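Local coordinates for protein putative mandelate racemase (Salmonella typhimurium, PDB 2O56) that probably acts as a magnesium-dependent hydro-lyase (dehydratase) of the enolase superfamily, although its substrate and precise reaction are not established, at residues I219-A224 with Y245-V250; D13-F18 with M390-T395. All coordinates share one frame; numbering follows the deposited sequence.

Overall arrangement
The two contacts belong to the two domains of an enolase-superfamily subunit. Interaction 1 joins neighbouring parallel strands, 217-221 and 246-247, of the C-terminal barrel, where their carboxylates bind the magnesium ion. Interaction 2 lies in the other domain, at the edge of the antiparallel sheet 39-44, 28-34, 6-13 and 395-398, where the chain following helix 387-392 returns to the end of strand 6-13. Along the sequence interaction 1 is nested within the loop that interaction 2 closes, so the barrel is inserted between the paired ends. Their centres are 32 Å apart, on opposite sides of the chain's centre, and their nearest atoms about 16 Å apart: metal binding and chain closure are spatially separate.

Interaction 1: I219-A224 with Y245-V250. With MG (magnesium ion), chain I.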
loop_
_atom_site.group_PDB
_atom_site.type_symbol
_atom_site.label_atom_id
_atom_site.label_comp_id
_atom_site.label_asym_id
_atom_site.label_seq_id
_atom_site.Cartn_x
_atom_site.Cartn_y
_atom_site.Cartn_z
ATOM N N ILE A 219 23.863 -23.089 -10.491
ATOM C CA ILE A 219 23.115 -22.559 -9.350
ATOM C C ILE A 219 24.117 -22.126 -8.284
ATOM O O ILE A 219 25.021 -22.886 -7.934
ATOM C CB ILE A 219 22.137 -23.629 -8.782
ATOM C CG1 ILE A 219 21.157 -24.065 -9.868
ATOM C CG2 ILE A 219 21.385 -23.110 -7.522
ATOM C CD1 ILE A 219 20.554 -25.440 -9.638
ATOM N N ALA A 220 23.968 -20.896 -7.786
ATOM C CA ALA A 220 24.790 -20.403 -6.697
ATOM C C ALA A 220 24.046 -20.574 -5.386
ATOM O O ALA A 220 22.964 -20.017 -5.215
ATOM C CB ALA A 220 25.096 -18.936 -6.930
ATOM N N GLU A 221 24.637 -21.350 -4.480
ATOM C CA GLU A 221 24.029 -21.713 -3.209
ATOM C C GLU A 221 24.726 -20.914 -2.115
ATOM O O GLU A 221 25.944 -20.768 -2.137
ATOM C CB GLU A 221 24.185 -23.224 -3.009
ATOM C CG GLU A 221 24.299 -23.716 -1.612
ATOM C CD GLU A 221 22.940 -23.944 -0.969
ATOM O OE1 GLU A 221 22.465 -25.100 -0.958
ATOM O OE2 GLU A 221 22.339 -22.964 -0.479
ATOM N N MET A 222 23.950 -20.359 -1.184
ATOM C CA MET A 222 24.500 -19.477 -0.157
ATOM C C MET A 222 24.265 -20.010 1.253
ATOM O O MET A 222 24.874 -19.521 2.201
ATOM C CB MET A 222 23.885 -18.078 -0.244
ATOM C CG MET A 222 24.140 -17.335 -1.520
ATOM S SD MET A 222 25.876 -17.240 -2.006
ATOM C CE MET A 222 26.459 -15.901 -0.986
ATOM N N HIS A 223 23.346 -20.967 1.379
ATOM C CA HIS A 223 23.052 -21.669 2.636
ATOM C C HIS A 223 22.467 -20.766 3.731
ATOM O O HIS A 223 22.376 -21.201 4.882
ATOM C CB HIS A 223 24.310 -22.344 3.203
ATOM C CG HIS A 223 24.714 -23.606 2.505
ATOM N ND1 HIS A 223 25.823 -23.677 1.679
ATOM C CD2 HIS A 223 24.183 -24.850 2.530
ATOM C CE1 HIS A 223 25.945 -24.907 1.218
ATOM N NE2 HIS A 223 24.964 -25.638 1.718
ATOM N N ALA A 224 22.099 -19.528 3.375
ATOM C CA ALA A 224 21.749 -18.473 4.334
ATOM C C ALA A 224 22.837 -18.201 5.365
ATOM O O ALA A 224 22.539 -17.882 6.530
ATOM C CB ALA A 224 20.385 -18.765 5.010
ATOM N N TYR A 245 19.729 -20.109 -10.860
ATOM C CA TYR A 245 19.144 -19.353 -9.761
ATOM C C TYR A 245 20.053 -19.224 -8.553
ATOM O O TYR A 245 21.109 -19.846 -8.493
ATOM C CB TYR A 245 17.762 -19.900 -9.411
ATOM C CG TYR A 245 17.634 -21.410 -9.248
ATOM C CD1 TYR A 245 17.918 -22.028 -8.036
ATOM C CD2 TYR A 245 17.162 -22.210 -10.296
ATOM C CE1 TYR A 245 17.764 -23.396 -7.873
ATOM C CE2 TYR A 245 17.004 -23.585 -10.135
ATOM C CZ TYR A 245 17.318 -24.165 -8.929
ATOM O OH TYR A 245 17.153 -25.518 -8.757
ATOM N N TYR A 246 19.640 -18.392 -7.594
ATOM C CA TYR A 246 20.479 -17.966 -6.486
ATOM C C TYR A 246 19.764 -18.460 -5.228
ATOM O O TYR A 246 18.688 -17.973 -4.929
ATOM C CB TYR A 246 20.492 -16.434 -6.480
ATOM C CG TYR A 246 21.499 -15.754 -5.560
ATOM C CD1 TYR A 246 22.702 -16.368 -5.221
ATOM C CD2 TYR A 246 21.241 -14.473 -5.048
ATOM C CE1 TYR A 246 23.623 -15.733 -4.398
ATOM C CE2 TYR A 246 22.165 -13.821 -4.218
ATOM C CZ TYR A 246 23.346 -14.457 -3.898
ATOM O OH TYR A 246 24.248 -13.832 -3.081
ATOM N N GLU A 247 20.350 -19.424 -4.513
ATOM C CA GLU A 247 19.617 -20.246 -3.541
ATOM C C GLU A 247 19.862 -19.804 -2.095
ATOM O O GLU A 247 21.004 -19.621 -1.663
ATOM C CB GLU A 247 19.974 -21.748 -3.696
ATOM C CG GLU A 247 19.378 -22.609 -2.609
ATOM C CD GLU A 247 19.560 -24.094 -2.827
ATOM O OE1 GLU A 247 19.713 -24.545 -3.986
ATOM O OE2 GLU A 247 19.548 -24.822 -1.818
ATOM N N GLU A 248 18.777 -19.636 -1.346
ATOM C CA GLU A 248 18.850 -19.205 0.045
ATOM C C GLU A 248 19.828 -18.062 0.337
ATOM O O GLU A 248 20.687 -18.202 1.214
ATOM C CB GLU A 248 19.195 -20.410 0.940
ATOM C CG GLU A 248 18.044 -21.394 1.119
ATOM C CD GLU A 248 18.141 -22.160 2.412
ATOM O OE1 GLU A 248 19.115 -22.914 2.559
ATOM O OE2 GLU A 248 17.251 -22.010 3.283
ATOM N N PRO A 249 19.694 -16.917 -0.363
ATOM C CA PRO A 249 20.630 -15.831 -0.074
ATOM C C PRO A 249 20.495 -15.346 1.386
ATOM O O PRO A 249 21.443 -14.839 1.982
ATOM C CB PRO A 249 20.184 -14.734 -1.045
ATOM C CG PRO A 249 18.741 -15.041 -1.345
ATOM C CD PRO A 249 18.682 -16.520 -1.365
ATOM N N VAL A 250 19.322 -15.530 1.977
ATOM C CA VAL A 250 19.088 -15.008 3.315
ATOM C C VAL A 250 18.057 -15.964 3.976
ATOM O O VAL A 250 17.327 -16.668 3.281
ATOM C CB VAL A 250 18.573 -13.532 3.234
ATOM C CG1 VAL A 250 17.178 -13.454 2.545
ATOM C CG2 VAL A 250 18.499 -12.904 4.605
HETATM MG MG MG I . 20.427 -25.807 -0.056
HETATM O O HOH W 1 20.546 -27.975 -0.521
HETATM O O HOH W 2 20.731 -23.711 1.090
#
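Glu221 and Glu247 reach from adjacent parallel strands of the enolase-superfamily TIM-like barrel to one magnesium ion, bound by Glu221 OE1 at 2.3 Å and Glu247 OE2 at 2.2 Å. Two waters and Glu273 complete the observed ligands. The two carboxylate planes are turned 60° apart, and the metal draws Glu221 OE1 and Glu247 OE2 to within 3.1 Å, a proximity that the cation would offset. Glu247 reaches the ion by an extended chain, with CG anti to the backbone N (chi1 173°), whereas Glu221 bends at chi2. Lys172 and Gln294 hold the other oxygen of Glu247, OE1, and Glu248, also a magnesium-binding residue but not bound to this ion, forms a salt bridge with Arg274.

Behind this shell, backbone hydrogen bonds fix the register of the beta-alpha-beta unit's two strands: Glu247 N to Ala220 O is 2.8 Å and nearly straight, and Ala220 N bonds Tyr245 O. At the strand ends Met222 N bonds Glu247 O, and beyond them Ala224 N meets Glu248 O in the carbonyl plane. The backbone N of His223 reaches Glu221 OE2 from above the carboxylate plane, and the His223 ring lays one face against Glu221 CD.

On the sheet face of Ala220 and Tyr246, Met222 CG packs on Tyr246 CE1 and SD lies oblique to the ring, a Met-aromatic contact, beside Phe234 of helix 228-238. At the start of the paired strands, Ile219 lies alongside Tyr245, its CG1 over the ring face in a CH-pi contact, 4.0 Å from the centroid.

Interaction 2: D13-F18 with M390-T395; sequences DVANDF and MKKSPT
Asp13 N donates a nearly straight hydrogen bond of 2.9 Å to Pro394 O, approaching almost in line with that carbonyl. Two residues on, Ala15 N bonds the Ser393 hydroxyl, OG, at 3.0 Å with an angle of 174° at the hydrogen. Ser393 OG stands beside its own backbone N (chi1 -67°), where it can also bond Thr389 O in the last turn of helix 387-392. This one buried hydroxyl therefore links the helix to the chain leaving strand 6-13. Thr395 OG1 adds a 2.7 Å bond to Ser393 O, from above the carbonyl plane, bridging back across Pro394.

The packing outside these bonds is small in scale. Asp13 O is approached by Ser393 CB and by Pro394 CD, each at 3.4 Å, while Ala15 CB rests against Lys392 O and, more loosely, the CG of Lys392. The Asp13 carboxylate takes its salt bridge from Arg26.

The contact thus starts the antiparallel pairing of strands 6-13 and 395-398, tying the C-terminal strand to the N-terminal domain. Backbone amides are the donors in both bonds across the segments, so the join depends on main-chain geometry and one serine oxygen more than on charge.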
loop_
_atom_site.group_PDB
_atom_site.type_symbol
_atom_site.label_atom_id
_atom_site.label_comp_id
_atom_site.label_asym_id
_atom_site.label_seq_id
_atom_site.Cartn_x
_atom_site.Cartn_y
_atom_site.Cartn_z
ATOM N N ASP A 13 16.111 -44.995 14.010
ATOM C CA ASP A 13 17.337 -44.225 13.910
ATOM C C ASP A 13 18.324 -45.014 13.041
ATOM O O ASP A 13 19.051 -45.871 13.535
ATOM C CB ASP A 13 17.896 -44.006 15.324
ATOM C CG ASP A 13 18.995 -42.958 15.380
ATOM O OD1 ASP A 13 19.254 -42.268 14.372
ATOM O OD2 ASP A 13 19.601 -42.820 16.462
ATOM N N VAL A 14 18.325 -44.715 11.746
ATOM C CA VAL A 14 18.878 -45.595 10.707
ATOM C C VAL A 14 20.390 -45.718 10.856
ATOM O O VAL A 14 21.113 -44.723 10.726
ATOM C CB VAL A 14 18.510 -45.076 9.283
ATOM C CG1 VAL A 14 19.246 -45.868 8.166
ATOM C CG2 VAL A 14 16.985 -45.091 9.079
ATOM N N ALA A 15 20.849 -46.936 11.150
ATOM C CA ALA A 15 22.291 -47.248 11.245
ATOM C C ALA A 15 22.943 -47.250 9.877
ATOM O O ALA A 15 22.404 -47.815 8.928
ATOM C CB ALA A 15 22.520 -48.614 11.931
ATOM N N ASN A 16 24.118 -46.638 9.785
ATOM C CA ASN A 16 24.723 -46.333 8.488
ATOM C C ASN A 16 26.232 -46.171 8.573
ATOM O O ASN A 16 26.782 -45.810 9.625
ATOM C CB ASN A 16 24.104 -45.067 7.870
ATOM C CG ASN A 16 24.314 -43.824 8.733
ATOM O OD1 ASN A 16 23.447 -43.458 9.524
ATOM N ND2 ASN A 16 25.467 -43.167 8.578
ATOM N N ASP A 17 26.892 -46.394 7.444
ATOM C CA ASP A 17 28.342 -46.404 7.415
ATOM C C ASP A 17 29.028 -45.064 7.167
ATOM O O ASP A 17 30.261 -45.004 7.102
ATOM C CB ASP A 17 28.862 -47.513 6.499
ATOM C CG ASP A 17 28.941 -48.846 7.215
ATOM O OD1 ASP A 17 30.078 -49.291 7.490
ATOM O OD2 ASP A 17 27.869 -49.424 7.533
ATOM N N PHE A 18 28.246 -43.988 7.066
ATOM C CA PHE A 18 28.808 -42.638 7.136
ATOM C C PHE A 18 29.266 -42.280 8.556
ATOM O O PHE A 18 28.701 -41.404 9.213
ATOM C CB PHE A 18 27.829 -41.595 6.590
ATOM C CG PHE A 18 27.530 -41.736 5.116
ATOM C CD1 PHE A 18 28.555 -41.711 4.171
ATOM C CD2 PHE A 18 26.214 -41.869 4.672
ATOM C CE1 PHE A 18 28.271 -41.829 2.805
ATOM C CE2 PHE A 18 25.924 -41.984 3.313
ATOM C CZ PHE A 18 26.954 -41.961 2.377
ATOM N N MET A 390 17.072 -52.515 9.392
ATOM C CA MET A 390 16.084 -52.408 10.451
ATOM C C MET A 390 16.464 -53.193 11.700
ATOM O O MET A 390 16.219 -52.742 12.823
ATOM C CB MET A 390 14.724 -52.805 9.933
ATOM C CG MET A 390 14.170 -51.806 8.919
ATOM S SD MET A 390 12.391 -52.008 8.685
ATOM C CE MET A 390 12.338 -53.288 7.421
ATOM N N LYS A 391 17.085 -54.352 11.496
ATOM C CA LYS A 391 17.598 -55.185 12.591
ATOM C C LYS A 391 18.607 -54.463 13.468
ATOM O O LYS A 391 18.552 -54.592 14.681
ATOM C CB LYS A 391 18.215 -56.478 12.043
ATOM C CG LYS A 391 17.490 -57.742 12.460
ATOM C CD LYS A 391 16.906 -58.474 11.261
ATOM C CE LYS A 391 15.395 -58.304 11.182
ATOM N NZ LYS A 391 14.986 -56.923 10.777
ATOM N N LYS A 392 19.520 -53.701 12.860
ATOM C CA LYS A 392 20.592 -53.048 13.617
ATOM C C LYS A 392 20.389 -51.552 13.915
ATOM O O LYS A 392 21.308 -50.876 14.372
ATOM C CB LYS A 392 21.966 -53.305 12.972
ATOM C CG LYS A 392 22.175 -52.711 11.598
ATOM C CD LYS A 392 23.648 -52.778 11.191
ATOM C CE LYS A 392 23.895 -52.034 9.876
ATOM N NZ LYS A 392 23.851 -52.931 8.680
ATOM N N SER A 393 19.191 -51.035 13.667
ATOM C CA SER A 393 18.908 -49.622 13.912
ATOM C C SER A 393 18.145 -49.461 15.211
ATOM O O SER A 393 17.084 -50.046 15.363
ATOM C CB SER A 393 18.044 -49.056 12.785
ATOM O OG SER A 393 18.727 -49.007 11.557
ATOM N N PRO A 394 18.653 -48.629 16.136
ATOM C CA PRO A 394 17.894 -48.310 17.354
ATOM C C PRO A 394 16.470 -47.775 17.066
ATOM O O PRO A 394 16.302 -46.828 16.287
ATOM C CB PRO A 394 18.756 -47.241 18.041
ATOM C CG PRO A 394 20.101 -47.375 17.460
ATOM C CD PRO A 394 19.957 -47.943 16.088
ATOM N N THR A 395 15.464 -48.394 17.692
ATOM C CA THR A 395 14.066 -48.247 17.285
ATOM C C THR A 395 13.136 -48.050 18.499
ATOM O O THR A 395 13.226 -48.780 19.486
ATOM C CB THR A 395 13.592 -49.457 16.438
ATOM O OG1 THR A 395 14.422 -49.585 15.279
ATOM C CG2 THR A 395 12.160 -49.267 15.973
#